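PDB 4YHE: GH5 from Bacteroidetes bacterium AC2a, which probably hydrolyses the beta-1,4-glucosidic links of cellulose or related glucans, as a family 5 glycoside hydrolase with a beta/alpha barrel. Local coordinates for residues G21-A26 and S32-W37; V62-H67 and D82-L87; D105-A110 and G116-D121; W331-S336 and D341-I346. One frame throughout, in Å; residues are numbered along the deposited sequence.

Contact 1 of 4, residues G21-A26 and S32-W37; sequences GNQMDA and SYETGW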
loop_
_atom_site.group_PDB
_atom_site.type_symbol
_atom_site.label_atom_id
_atom_site.label_comp_id
_atom_site.label_asym_id
_atom_site.label_seq_id
_atom_site.Cartn_x
_atom_site.Cartn_y
_atom_site.Cartn_z
ATOM N N GLY A 21 3.898 9.021 -1.856
ATOM C CA GLY A 21 3.524 8.551 -3.204
ATOM C C GLY A 21 3.964 9.475 -4.320
ATOM O O GLY A 21 4.146 10.662 -4.112
ATOM N N ASN A 22 4.085 8.920 -5.533
ATOM C CA ASN A 22 4.539 9.679 -6.704
ATOM C C ASN A 22 5.862 10.396 -6.377
ATOM O O ASN A 22 6.078 11.560 -6.756
ATOM C CB ASN A 22 3.489 10.688 -7.214
ATOM C CG ASN A 22 2.340 10.045 -7.986
ATOM O OD1 ASN A 22 2.095 8.835 -7.923
ATOM N ND2 ASN A 22 1.596 10.884 -8.709
ATOM N N GLN A 23 6.753 9.651 -5.723
ATOM C CA GLN A 23 7.990 10.143 -5.183
ATOM C C GLN A 23 9.165 9.231 -5.600
ATOM O O GLN A 23 9.562 9.262 -6.819
ATOM C CB GLN A 23 7.834 10.264 -3.654
ATOM C CG GLN A 23 8.945 11.046 -2.994
ATOM C CD GLN A 23 8.626 12.522 -2.783
ATOM O OE1 GLN A 23 7.486 12.987 -2.929
ATOM N NE2 GLN A 23 9.647 13.265 -2.422
ATOM N N MET A 24 9.700 8.387 -4.702
ATOM C CA MET A 24 10.726 7.423 -5.115
ATOM C C MET A 24 10.195 6.402 -6.128
ATOM O O MET A 24 10.979 5.714 -6.768
ATOM C CB MET A 24 11.378 6.706 -3.953
ATOM C CG MET A 24 12.117 7.592 -2.974
ATOM S SD MET A 24 13.548 8.464 -3.673
ATOM C CE MET A 24 14.731 7.117 -3.635
ATOM N N ASP A 25 8.873 6.310 -6.254
ATOM C CA ASP A 25 8.233 5.446 -7.243
ATOM C C ASP A 25 8.081 6.085 -8.644
ATOM O O ASP A 25 7.786 5.372 -9.604
ATOM C CB ASP A 25 6.859 4.971 -6.729
ATOM C CG ASP A 25 6.024 6.106 -6.071
ATOM O OD1 ASP A 25 6.564 6.892 -5.245
ATOM O OD2 ASP A 25 4.817 6.184 -6.339
ATOM N N ALA A 26 8.245 7.406 -8.743
ATOM C CA ALA A 26 7.979 8.153 -9.965
ATOM C C ALA A 26 9.058 7.796 -10.995
ATOM O O ALA A 26 10.229 7.622 -10.644
ATOM C CB ALA A 26 8.029 9.636 -9.687
ATOM N N SER A 32 13.611 5.815 -12.549
ATOM C CA SER A 32 12.938 6.526 -11.462
ATOM C C SER A 32 13.772 7.702 -10.984
ATOM O O SER A 32 15.016 7.679 -11.057
ATOM C CB SER A 32 12.585 5.587 -10.301
ATOM O OG SER A 32 13.699 4.856 -9.866
ATOM N N TYR A 33 13.074 8.759 -10.574
ATOM C CA TYR A 33 13.687 9.971 -10.029
ATOM C C TYR A 33 12.698 10.546 -9.005
ATOM O O TYR A 33 11.486 10.664 -9.292
ATOM C CB TYR A 33 13.957 11.051 -11.100
ATOM C CG TYR A 33 14.122 10.609 -12.563
ATOM C CD1 TYR A 33 12.999 10.358 -13.370
ATOM C CD2 TYR A 33 15.384 10.540 -13.165
ATOM C CE1 TYR A 33 13.136 9.995 -14.696
ATOM C CE2 TYR A 33 15.532 10.191 -14.503
ATOM C CZ TYR A 33 14.394 9.903 -15.267
ATOM O OH TYR A 33 14.501 9.530 -16.607
ATOM N N GLU A 34 13.200 10.916 -7.843
ATOM C CA GLU A 34 12.337 11.313 -6.742
ATOM C C GLU A 34 11.394 12.453 -7.140
ATOM O O GLU A 34 10.223 12.451 -6.765
ATOM C CB GLU A 34 13.154 11.720 -5.527
ATOM C CG GLU A 34 12.283 11.898 -4.310
ATOM C CD GLU A 34 13.070 12.186 -3.062
ATOM O OE1 GLU A 34 14.309 12.164 -3.109
ATOM O OE2 GLU A 34 12.428 12.474 -2.037
ATOM N N THR A 35 11.929 13.453 -7.858
ATOM C CA THR A 35 11.143 14.615 -8.296
ATOM C C THR A 35 10.471 14.477 -9.668
ATOM O O THR A 35 9.905 15.451 -10.183
ATOM C CB THR A 35 11.996 15.910 -8.311
ATOM O OG1 THR A 35 13.047 15.805 -9.287
ATOM C CG2 THR A 35 12.588 16.194 -6.943
ATOM N N GLY A 36 10.512 13.283 -10.242
ATOM C CA GLY A 36 10.099 13.051 -11.612
ATOM C C GLY A 36 8.648 13.361 -11.929
ATOM O O GLY A 36 8.312 13.688 -13.082
ATOM N N TRP A 37 7.766 13.199 -10.933
ATOM C CA TRP A 37 6.357 13.526 -11.095
ATOM C C TRP A 37 5.945 14.757 -10.348
ATOM O O TRP A 37 4.783 14.938 -10.090
ATOM C CB TRP A 37 5.469 12.315 -10.755
ATOM C CG TRP A 37 5.591 11.194 -11.777
ATOM C CD1 TRP A 37 6.143 11.279 -13.042
ATOM C CD2 TRP A 37 5.157 9.837 -11.623
ATOM N NE1 TRP A 37 6.090 10.050 -13.661
ATOM C CE2 TRP A 37 5.477 9.153 -12.826
ATOM C CE3 TRP A 37 4.531 9.128 -10.583
ATOM C CZ2 TRP A 37 5.189 7.799 -13.021
ATOM C CZ3 TRP A 37 4.256 7.783 -10.766
ATOM C CH2 TRP A 37 4.579 7.127 -11.998
HETATM O O HOH W 1 7.846 13.303 -8.031
#
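Ala26 packs with CA and CB over one face of the Trp37 indole: its CA sits 3.6 Å from the centroid of the Trp37 six-membered ring, 12° off the normal, as a CH-pi contact, while Ala26 CB rests 3.5 Å from Trp37 CD2. Asn22 comes up at the indole edge instead, its CG 3.5 Å from Trp37 CE3 and its amide turned steeply against the ring. Behind this pair, Tyr33 N donates to Ala26 O (3.1 Å), closing the base of the short hairpin formed by strands 27-28 and 31-32. A bridging water donates to Asn22 O and Glu34 O and accepts from Trp37 N, linking the two segments a second time, beyond the Tyr33 N to Ala26 O bond. With an alanine at Trp37, the indole face under Ala26 and the ring edge beside Asn22 would be lost, and a gap would probably open between the two loops. Glu34 carries the polar half. With CG anti to the backbone N (chi1 -170°) and the chain extended, it runs alongside Gln23, whose NE2 meets the anti side of Glu34 OE2 at 2.9 Å in a nearly straight bond (167°). Met24 SD packs on the aliphatic stem, 3.7 Å from Glu34 CG. The polar ends reach further: Glu34 OE1 pairs with Arg83, OE2 also takes Ala42 N, and Gln23 OE1 bonds to His348. Both carboxylate oxygens of Glu34 are thus engaged, and with an arginine beside them the group is likely to stay ionised and fixed in rotation, tying this loop of the barrel to helix 78-93.

Contact 2 of 4, residues V62-H67 and D82-L87; sequences VTWMGH and DRVDEL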
loop_
_atom_site.group_PDB
_atom_site.type_symbol
_atom_site.label_atom_id
_atom_site.label_comp_id
_atom_site.label_asym_id
_atom_site.label_seq_id
_atom_site.Cartn_x
_atom_site.Cartn_y
_atom_site.Cartn_z
ATOM N N VAL A 62 9.240 2.412 -3.767
ATOM C CA VAL A 62 10.444 2.735 -4.491
ATOM C C VAL A 62 10.409 1.990 -5.809
ATOM O O VAL A 62 10.195 0.792 -5.810
ATOM C CB VAL A 62 11.691 2.287 -3.720
ATOM C CG1 VAL A 62 12.931 2.579 -4.557
ATOM C CG2 VAL A 62 11.754 2.961 -2.342
ATOM N N THR A 63 10.636 2.708 -6.897
ATOM C CA THR A 63 10.755 2.069 -8.222
ATOM C C THR A 63 12.252 1.954 -8.473
ATOM O O THR A 63 12.971 2.950 -8.321
ATOM C CB THR A 63 10.093 2.921 -9.285
ATOM O OG1 THR A 63 8.668 2.941 -9.103
ATOM C CG2 THR A 63 10.420 2.386 -10.718
ATOM N N TRP A 64 12.738 0.766 -8.823
ATOM C CA TRP A 64 14.184 0.501 -8.902
ATOM C C TRP A 64 14.723 0.608 -10.346
ATOM O O TRP A 64 15.871 0.950 -10.582
ATOM C CB TRP A 64 14.524 -0.826 -8.231
ATOM C CG TRP A 64 14.133 -0.851 -6.776
ATOM C CD1 TRP A 64 12.899 -1.203 -6.281
ATOM C CD2 TRP A 64 14.924 -0.482 -5.624
ATOM N NE1 TRP A 64 12.885 -1.087 -4.916
ATOM C CE2 TRP A 64 14.108 -0.652 -4.486
ATOM C CE3 TRP A 64 16.238 -0.029 -5.445
ATOM C CZ2 TRP A 64 14.561 -0.399 -3.194
ATOM C CZ3 TRP A 64 16.678 0.233 -4.191
ATOM C CH2 TRP A 64 15.834 0.070 -3.060
ATOM N N MET A 65 13.823 0.397 -11.284
ATOM C CA MET A 65 14.048 0.522 -12.697
ATOM C C MET A 65 14.886 1.761 -13.030
ATOM O O MET A 65 14.552 2.865 -12.614
ATOM C CB MET A 65 12.635 0.621 -13.297
ATOM C CG MET A 65 12.500 0.455 -14.770
ATOM S SD MET A 65 10.756 0.540 -15.188
ATOM C CE MET A 65 10.493 2.296 -15.006
ATOM N N GLY A 66 15.981 1.559 -13.773
ATOM C CA GLY A 66 16.930 2.637 -14.120
ATOM C C GLY A 66 18.157 2.650 -13.202
ATOM O O GLY A 66 19.156 3.278 -13.536
ATOM N N HIS A 67 18.080 1.963 -12.055
ATOM C CA HIS A 67 19.152 1.955 -11.057
ATOM C C HIS A 67 19.667 0.582 -10.836
ATOM O O HIS A 67 20.334 0.341 -9.857
ATOM C CB HIS A 67 18.667 2.537 -9.720
ATOM C CG HIS A 67 18.013 3.860 -9.872
ATOM N ND1 HIS A 67 18.726 5.012 -10.115
ATOM C CD2 HIS A 67 16.709 4.208 -9.904
ATOM C CE1 HIS A 67 17.887 6.019 -10.268
ATOM N NE2 HIS A 67 16.658 5.561 -10.120
ATOM N N ASP A 82 21.358 4.648 -1.277
ATOM C CA ASP A 82 21.674 5.646 -0.235
ATOM C C ASP A 82 20.488 6.530 0.124
ATOM O O ASP A 82 20.246 6.825 1.296
ATOM C CB ASP A 82 22.828 6.588 -0.686
ATOM C CG ASP A 82 24.236 5.954 -0.643
ATOM O OD1 ASP A 82 24.441 4.863 -0.108
ATOM O OD2 ASP A 82 25.164 6.582 -1.183
ATOM N N ARG A 83 19.764 6.989 -0.896
ATOM C CA ARG A 83 18.620 7.860 -0.673
ATOM C C ARG A 83 17.483 7.105 0.007
ATOM O O ARG A 83 16.878 7.617 0.951
ATOM C CB ARG A 83 18.160 8.474 -1.990
ATOM C CG ARG A 83 16.952 9.371 -1.901
ATOM C CD ARG A 83 17.149 10.528 -0.938
ATOM N NE ARG A 83 16.003 11.439 -0.981
ATOM C CZ ARG A 83 15.766 12.383 -0.075
ATOM N NH1 ARG A 83 16.602 12.553 0.934
ATOM N NH2 ARG A 83 14.721 13.176 -0.191
ATOM N N VAL A 84 17.222 5.880 -0.448
ATOM C CA VAL A 84 16.251 5.010 0.221
ATOM C C VAL A 84 16.659 4.840 1.689
ATOM O O VAL A 84 15.826 5.044 2.592
ATOM C CB VAL A 84 16.102 3.627 -0.440
ATOM C CG1 VAL A 84 15.105 2.778 0.358
ATOM C CG2 VAL A 84 15.642 3.762 -1.870
ATOM N N ASP A 85 17.951 4.548 1.915
ATOM C CA ASP A 85 18.524 4.423 3.274
ATOM C C ASP A 85 18.287 5.677 4.097
ATOM O O ASP A 85 17.862 5.604 5.255
ATOM C CB ASP A 85 20.041 4.132 3.154
ATOM C CG ASP A 85 20.691 3.625 4.442
ATOM O OD1 ASP A 85 20.116 3.698 5.545
ATOM O OD2 ASP A 85 21.845 3.149 4.299
ATOM N N GLU A 86 18.551 6.832 3.500
ATOM C CA GLU A 86 18.378 8.112 4.210
ATOM C C GLU A 86 16.931 8.387 4.588
ATOM O O GLU A 86 16.632 8.784 5.725
ATOM C CB GLU A 86 18.923 9.288 3.373
ATOM C CG GLU A 86 20.439 9.438 3.435
ATOM C CD GLU A 86 20.916 10.667 4.236
ATOM O OE1 GLU A 86 20.358 11.794 4.083
ATOM O OE2 GLU A 86 21.888 10.505 5.010
ATOM N N LEU A 87 16.025 8.167 3.643
ATOM C CA LEU A 87 14.586 8.388 3.911
ATOM C C LEU A 87 14.056 7.492 5.037
ATOM O O LEU A 87 13.340 7.958 5.943
ATOM C CB LEU A 87 13.790 8.126 2.638
ATOM C CG LEU A 87 14.025 9.139 1.516
ATOM C CD1 LEU A 87 13.482 8.576 0.225
ATOM C CD2 LEU A 87 13.377 10.462 1.877
#
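Val84 CG2 is the methyl of segment 82-87 that touches both Val62 and Trp64. Val62 meets it tip to tip, CG1 standing 4.0 Å from Val84 CG2, with Val62 CG2 at a similar distance. Trp64 comes from the direction opposite to Val84 and places CH2, the far corner of its indole, 3.9 Å from Val84 CG2; the methyl lies obliquely to the ring. The two partners also touch each other, because Val62 CG1 sits over a face of the Trp64 ring, 3.4 Å above its plane and toward the rim. In Val84, CG1 is anti to the backbone N (chi1 178°), which leaves CG2 to face the loop. The contact is entirely apolar and small, burying 111 Å² in all. It belongs to the second beta-alpha connection of the TIM barrel: the chain leaves strand 57-60 and its loop packs on helix 78-93, the next helix in sequence. Further out, Trp80 and Leu81 of that helix touch Val62 and Trp64 respectively, and Trp64 NE1 is held by Asn101 O, which probably limits how far the indole can turn. The loop itself is shaped by a type II turn, His67 N bonding to Trp64 O at 2.8 Å. The turn of the helix that carries Val84 is held to Arg149 by salt bridges from Asp82 and Asp85.

Contact 3 of 4, residues D105-A110 and G116-D121; sequences DGFGAA and GSHWLD
The long loop that follows strand 97-101, at the C-terminal end of the barrel strands where family 5 enzymes carry their active site, folds back on itself where Asp105 meets Trp119 and Phe107 meets His118. Trp119 NE1 donates to Asp105 OD2 at 2.9 Å with an N-H...O angle of 153°; OD2 accepts on its anti lone pair and lies slightly out of the indole plane, and carboxylate and ring are turned steeply against each other. Trp119 reaches it with CG between its backbone N and carbonyl carbon (chi1 60°), an uncommon placing for so large a ring. His118 meets segment 105-110 with its face and its edge. Phe107 O lies over one face of its imidazole, 3.7 Å above the plane, Asp105 O lies at its edge, and Phe107 CB packs 3.7 Å from His118 CE1. On the remote side His118 NE2 is bonded to Thr112 OG1. Next along, Gly106 CA approaches Leu120 O at 3.5 Å in a C-H...O contact; a CB on Gly106 would come tightly against Leu120 CD2. One water donates to both Phe107 O and Leu120 O. Leu120 centres an inverse gamma turn, and Asp121 then caps helix 122-127 through OD1 and Ala124 N. Asp105 OD1 takes Trp64 N, and OD2 has a weak bond from Met65 N beside the indole; with two firm bonds and one weak one, the carboxylate probably holds this loop to residues 62-67 while orienting Trp119.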
loop_
_atom_site.group_PDB
_atom_site.type_symbol
_atom_site.label_atom_id
_atom_site.label_comp_id
_atom_site.label_asym_id
_atom_site.label_seq_id
_atom_site.Cartn_x
_atom_site.Cartn_y
_atom_site.Cartn_z
ATOM N N ASP A 105 8.378 -1.034 -10.957
ATOM C CA ASP A 105 9.072 -2.109 -11.688
ATOM C C ASP A 105 8.075 -3.091 -12.250
ATOM O O ASP A 105 8.219 -3.531 -13.401
ATOM C CB ASP A 105 10.068 -2.833 -10.788
ATOM C CG ASP A 105 11.107 -1.887 -10.223
ATOM O OD1 ASP A 105 10.761 -1.129 -9.295
ATOM O OD2 ASP A 105 12.237 -1.847 -10.741
ATOM N N GLY A 106 7.064 -3.406 -11.421
ATOM C CA GLY A 106 6.007 -4.323 -11.788
ATOM C C GLY A 106 4.681 -3.718 -12.201
ATOM O O GLY A 106 3.680 -4.406 -12.209
ATOM N N PHE A 107 4.664 -2.451 -12.600
ATOM C CA PHE A 107 3.472 -1.861 -13.175
ATOM C C PHE A 107 3.073 -2.648 -14.432
ATOM O O PHE A 107 3.873 -2.766 -15.342
ATOM C CB PHE A 107 3.755 -0.408 -13.522
ATOM C CG PHE A 107 2.580 0.325 -14.074
ATOM C CD1 PHE A 107 1.586 0.783 -13.233
ATOM C CD2 PHE A 107 2.448 0.533 -15.443
ATOM C CE1 PHE A 107 0.476 1.459 -13.738
ATOM C CE2 PHE A 107 1.343 1.191 -15.950
ATOM C CZ PHE A 107 0.361 1.672 -15.099
ATOM N N GLY A 108 1.860 -3.198 -14.464
ATOM C CA GLY A 108 1.461 -4.139 -15.527
ATOM C C GLY A 108 0.428 -3.674 -16.541
ATOM O O GLY A 108 -0.013 -4.475 -17.384
ATOM N N ALA A 109 0.061 -2.400 -16.485
ATOM C CA ALA A 109 -0.905 -1.798 -17.413
ATOM C C ALA A 109 -0.178 -1.161 -18.592
ATOM O O ALA A 109 1.036 -1.027 -18.580
ATOM C CB ALA A 109 -1.742 -0.752 -16.697
ATOM N N ALA A 110 -0.935 -0.759 -19.603
ATOM C CA ALA A 110 -0.337 -0.300 -20.864
ATOM C C ALA A 110 0.062 1.159 -20.777
ATOM O O ALA A 110 0.953 1.600 -21.496
ATOM C CB ALA A 110 -1.292 -0.527 -22.022
ATOM N N GLY A 116 8.148 -0.593 -22.224
ATOM C CA GLY A 116 9.258 -1.500 -22.514
ATOM C C GLY A 116 10.282 -1.700 -21.401
ATOM O O GLY A 116 11.162 -2.540 -21.528
ATOM N N SER A 117 10.207 -0.931 -20.311
ATOM C CA SER A 117 11.252 -1.010 -19.291
ATOM C C SER A 117 10.828 -1.794 -18.025
ATOM O O SER A 117 11.610 -1.936 -17.086
ATOM C CB SER A 117 11.677 0.403 -18.876
ATOM O OG SER A 117 12.163 1.165 -19.971
ATOM N N HIS A 118 9.616 -2.330 -18.017
ATOM C CA HIS A 118 9.100 -3.004 -16.813
ATOM C C HIS A 118 9.539 -4.468 -16.845
ATOM O O HIS A 118 8.885 -5.335 -17.435
ATOM C CB HIS A 118 7.580 -2.825 -16.704
ATOM C CG HIS A 118 7.164 -1.390 -16.553
ATOM N ND1 HIS A 118 7.135 -0.743 -15.335
ATOM C CD2 HIS A 118 6.797 -0.465 -17.472
ATOM C CE1 HIS A 118 6.757 0.511 -15.507
ATOM N NE2 HIS A 118 6.540 0.705 -16.792
ATOM N N TRP A 119 10.695 -4.708 -16.237
ATOM C CA TRP A 119 11.338 -6.035 -16.253
ATOM C C TRP A 119 10.518 -7.052 -15.464
ATOM O O TRP A 119 10.537 -8.235 -15.776
ATOM C CB TRP A 119 12.761 -5.967 -15.697
ATOM C CG TRP A 119 12.816 -5.468 -14.273
ATOM C CD1 TRP A 119 12.936 -4.171 -13.867
ATOM C CD2 TRP A 119 12.774 -6.264 -13.076
ATOM N NE1 TRP A 119 12.931 -4.106 -12.476
ATOM C CE2 TRP A 119 12.830 -5.374 -11.975
ATOM C CE3 TRP A 119 12.662 -7.638 -12.830
ATOM C CZ2 TRP A 119 12.795 -5.809 -10.657
ATOM C CZ3 TRP A 119 12.618 -8.069 -11.524
ATOM C CH2 TRP A 119 12.699 -7.158 -10.444
ATOM N N LEU A 120 9.789 -6.580 -14.449
ATOM C CA LEU A 120 8.965 -7.443 -13.626
ATOM C C LEU A 120 7.602 -7.669 -14.307
ATOM O O LEU A 120 6.630 -6.951 -14.070
ATOM C CB LEU A 120 8.856 -6.781 -12.250
ATOM C CG LEU A 120 8.201 -7.530 -11.125
ATOM C CD1 LEU A 120 8.785 -8.929 -10.967
ATOM C CD2 LEU A 120 8.375 -6.706 -9.842
ATOM N N ASP A 121 7.567 -8.663 -15.208
ATOM C CA ASP A 121 6.554 -8.762 -16.250
ATOM C C ASP A 121 5.789 -10.067 -16.082
ATOM O O ASP A 121 6.276 -11.120 -16.461
ATOM C CB ASP A 121 7.264 -8.731 -17.619
ATOM C CG ASP A 121 6.314 -8.660 -18.798
ATOM O OD1 ASP A 121 5.178 -9.179 -18.744
ATOM O OD2 ASP A 121 6.732 -8.120 -19.837
HETATM O O HOH W 2 5.155 -5.328 -15.849
#

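Contact 4 of 4, residues W331-S336 and D341-I346; sequences WDNGNS and DGFGVI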
loop_
_atom_site.group_PDB
_atom_site.type_symbol
_atom_site.label_atom_id
_atom_site.label_comp_id
_atom_site.label_asym_id
_atom_site.label_seq_id
_atom_site.Cartn_x
_atom_site.Cartn_y
_atom_site.Cartn_z
ATOM N N TRP A 331 -2.993 6.843 0.685
ATOM C CA TRP A 331 -2.224 7.207 -0.517
ATOM C C TRP A 331 -2.184 8.711 -0.735
ATOM O O TRP A 331 -3.201 9.341 -1.034
ATOM C CB TRP A 331 -2.798 6.515 -1.753
ATOM C CG TRP A 331 -1.989 6.854 -2.972
ATOM C CD1 TRP A 331 -2.360 7.681 -3.980
ATOM C CD2 TRP A 331 -0.696 6.348 -3.318
ATOM N NE1 TRP A 331 -1.358 7.756 -4.933
ATOM C CE2 TRP A 331 -0.320 6.956 -4.538
ATOM C CE3 TRP A 331 0.197 5.469 -2.705
ATOM C CZ2 TRP A 331 0.914 6.685 -5.172
ATOM C CZ3 TRP A 331 1.419 5.197 -3.337
ATOM C CH2 TRP A 331 1.764 5.818 -4.555
ATOM N N ASP A 332 -1.004 9.290 -0.574
ATOM C CA ASP A 332 -0.773 10.718 -0.813
ATOM C C ASP A 332 0.232 10.902 -1.948
ATOM O O ASP A 332 1.394 10.592 -1.809
ATOM C CB ASP A 332 -0.238 11.385 0.449
ATOM C CG ASP A 332 -0.189 12.901 0.340
ATOM O OD1 ASP A 332 0.325 13.400 -0.705
ATOM O OD2 ASP A 332 -0.654 13.606 1.316
ATOM N N ASN A 333 -0.244 11.442 -3.057
ATOM C CA ASN A 333 0.608 11.690 -4.208
ATOM C C ASN A 333 1.059 13.145 -4.328
ATOM O O ASN A 333 1.650 13.535 -5.353
ATOM C CB ASN A 333 -0.074 11.219 -5.490
ATOM C CG ASN A 333 -1.358 11.999 -5.806
ATOM O OD1 ASN A 333 -1.742 12.939 -5.086
ATOM N ND2 ASN A 333 -2.021 11.614 -6.905
ATOM N N GLY A 334 0.790 13.956 -3.292
ATOM C CA GLY A 334 1.104 15.369 -3.361
ATOM C C GLY A 334 0.219 16.278 -4.234
ATOM O O GLY A 334 0.329 17.491 -4.140
ATOM N N ASN A 335 -0.654 15.712 -5.062
ATOM C CA ASN A 335 -1.535 16.510 -5.934
ATOM C C ASN A 335 -2.664 17.193 -5.176
ATOM O O ASN A 335 -3.505 16.537 -4.566
ATOM C CB ASN A 335 -2.109 15.622 -7.032
ATOM C CG ASN A 335 -2.639 16.408 -8.215
ATOM O OD1 ASN A 335 -3.156 17.491 -8.063
ATOM N ND2 ASN A 335 -2.493 15.844 -9.414
ATOM N N SER A 336 -2.709 18.511 -5.262
ATOM C CA SER A 336 -3.666 19.324 -4.504
ATOM C C SER A 336 -5.034 19.496 -5.186
ATOM O O SER A 336 -5.934 20.035 -4.603
ATOM C CB SER A 336 -3.075 20.709 -4.203
ATOM O OG SER A 336 -2.885 21.399 -5.415
ATOM N N ASP A 341 -7.178 11.886 -9.236
ATOM C CA ASP A 341 -5.789 12.017 -8.727
ATOM C C ASP A 341 -5.530 13.026 -7.623
ATOM O O ASP A 341 -4.387 13.249 -7.244
ATOM C CB ASP A 341 -4.775 12.176 -9.847
ATOM C CG ASP A 341 -4.210 10.854 -10.258
ATOM O OD1 ASP A 341 -3.634 10.115 -9.388
ATOM O OD2 ASP A 341 -4.423 10.520 -11.431
ATOM N N GLY A 342 -6.597 13.557 -7.070
ATOM C CA GLY A 342 -6.487 14.566 -6.055
ATOM C C GLY A 342 -6.330 13.958 -4.704
ATOM O O GLY A 342 -7.287 13.968 -3.926
ATOM N N PHE A 343 -5.143 13.405 -4.424
ATOM C CA PHE A 343 -4.897 12.716 -3.112
ATOM C C PHE A 343 -3.974 13.485 -2.121
ATOM O O PHE A 343 -3.737 13.023 -1.000
ATOM C CB PHE A 343 -4.275 11.328 -3.339
ATOM C CG PHE A 343 -5.206 10.295 -3.963
ATOM C CD1 PHE A 343 -6.210 9.672 -3.207
ATOM C CD2 PHE A 343 -5.059 9.903 -5.307
ATOM C CE1 PHE A 343 -7.037 8.697 -3.747
ATOM C CE2 PHE A 343 -5.907 8.936 -5.854
ATOM C CZ PHE A 343 -6.858 8.299 -5.074
ATOM N N GLY A 344 -3.385 14.604 -2.532
ATOM C CA GLY A 344 -2.395 15.262 -1.708
ATOM C C GLY A 344 -3.034 15.885 -0.476
ATOM O O GLY A 344 -3.964 16.672 -0.596
ATOM N N VAL A 345 -2.570 15.507 0.695
ATOM C CA VAL A 345 -3.027 16.182 1.935
ATOM C C VAL A 345 -1.886 16.787 2.775
ATOM O O VAL A 345 -2.154 17.699 3.572
ATOM C CB VAL A 345 -3.885 15.256 2.838
ATOM C CG1 VAL A 345 -5.156 14.810 2.117
ATOM C CG2 VAL A 345 -3.091 14.066 3.340
ATOM N N ILE A 346 -0.666 16.254 2.628
ATOM C CA ILE A 346 0.538 16.773 3.258
ATOM C C ILE A 346 1.634 16.987 2.241
ATOM O O ILE A 346 1.891 16.114 1.399
ATOM C CB ILE A 346 1.026 15.836 4.377
ATOM C CG1 ILE A 346 0.079 15.938 5.568
ATOM C CG2 ILE A 346 2.449 16.155 4.833
ATOM C CD1 ILE A 346 0.290 14.882 6.619
#
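Trp331 points the edge of its five-membered ring at a face of Phe343: CD1 stands 3.7 Å above the phenyl plane, toward its rim, and the planes are 82° apart, a T-shaped pair. At the edge of the same phenyl, near its plane, lies Asn333 ND2. That amide nitrogen donates to Asp341 O at 2.9 Å, the acceptor lying in the amide plane, while Asn333 OD1 accepts from Asn335 N in an Asx turn. Asp332, CG anti to its N (chi1 -171°), sends its carboxylate into the backbone of 341-346. OD2 takes Ile346 N on its syn lone pair at 3.0 Å and Val345 N from above the plane at 2.8 Å; Trp18 NE1 is a further donor. OD1 meets Gly334 N almost head-on at 2.7 Å, a second Asx turn, and also receives His348 NE2. Were Asp332 a leucine, the N-H groups of Val345, Ile346 and Gly334, and those of Trp18 and His348, would probably be left without their shared acceptor. Gly344 N bonds to Asn335 O at 2.8 Å, and a CB on Gly344 would clash with Gly334 and Asn335. Trp331 O is buried against Phe343 CB with no polar partner. These interlocked turns follow the eighth strand, 327-332, of the TIM barrel; in family 5 a tryptophan at the end of this strand commonly forms part of the sugar-binding cleft, a role consistent with Trp331.

Contacts 4, 1, 2 and 3 involve loops that follow strands 327-332, 16-20, 57-60 and 97-101, neighbours in the closed barrel, and each is joined to the next. Gly21 N probably bonds to Asp332 O (3.0 Å) between contacts 1 and 4, where Trp331 CH2 also packs 3.6 Å from Asp25 OD2. Ser32 OG to Thr63 O (2.6 Å) ties contact 1 to contact 2, and Asp105 OD1 to Trp64 N (2.8 Å) ties contact 2 to contact 3. Contacts 3 and 4, at the ends of this arc, do not touch, their nearest atoms being about 10 Å apart. All four lie on loops after the barrel strands, where family 5 enzymes bind substrate.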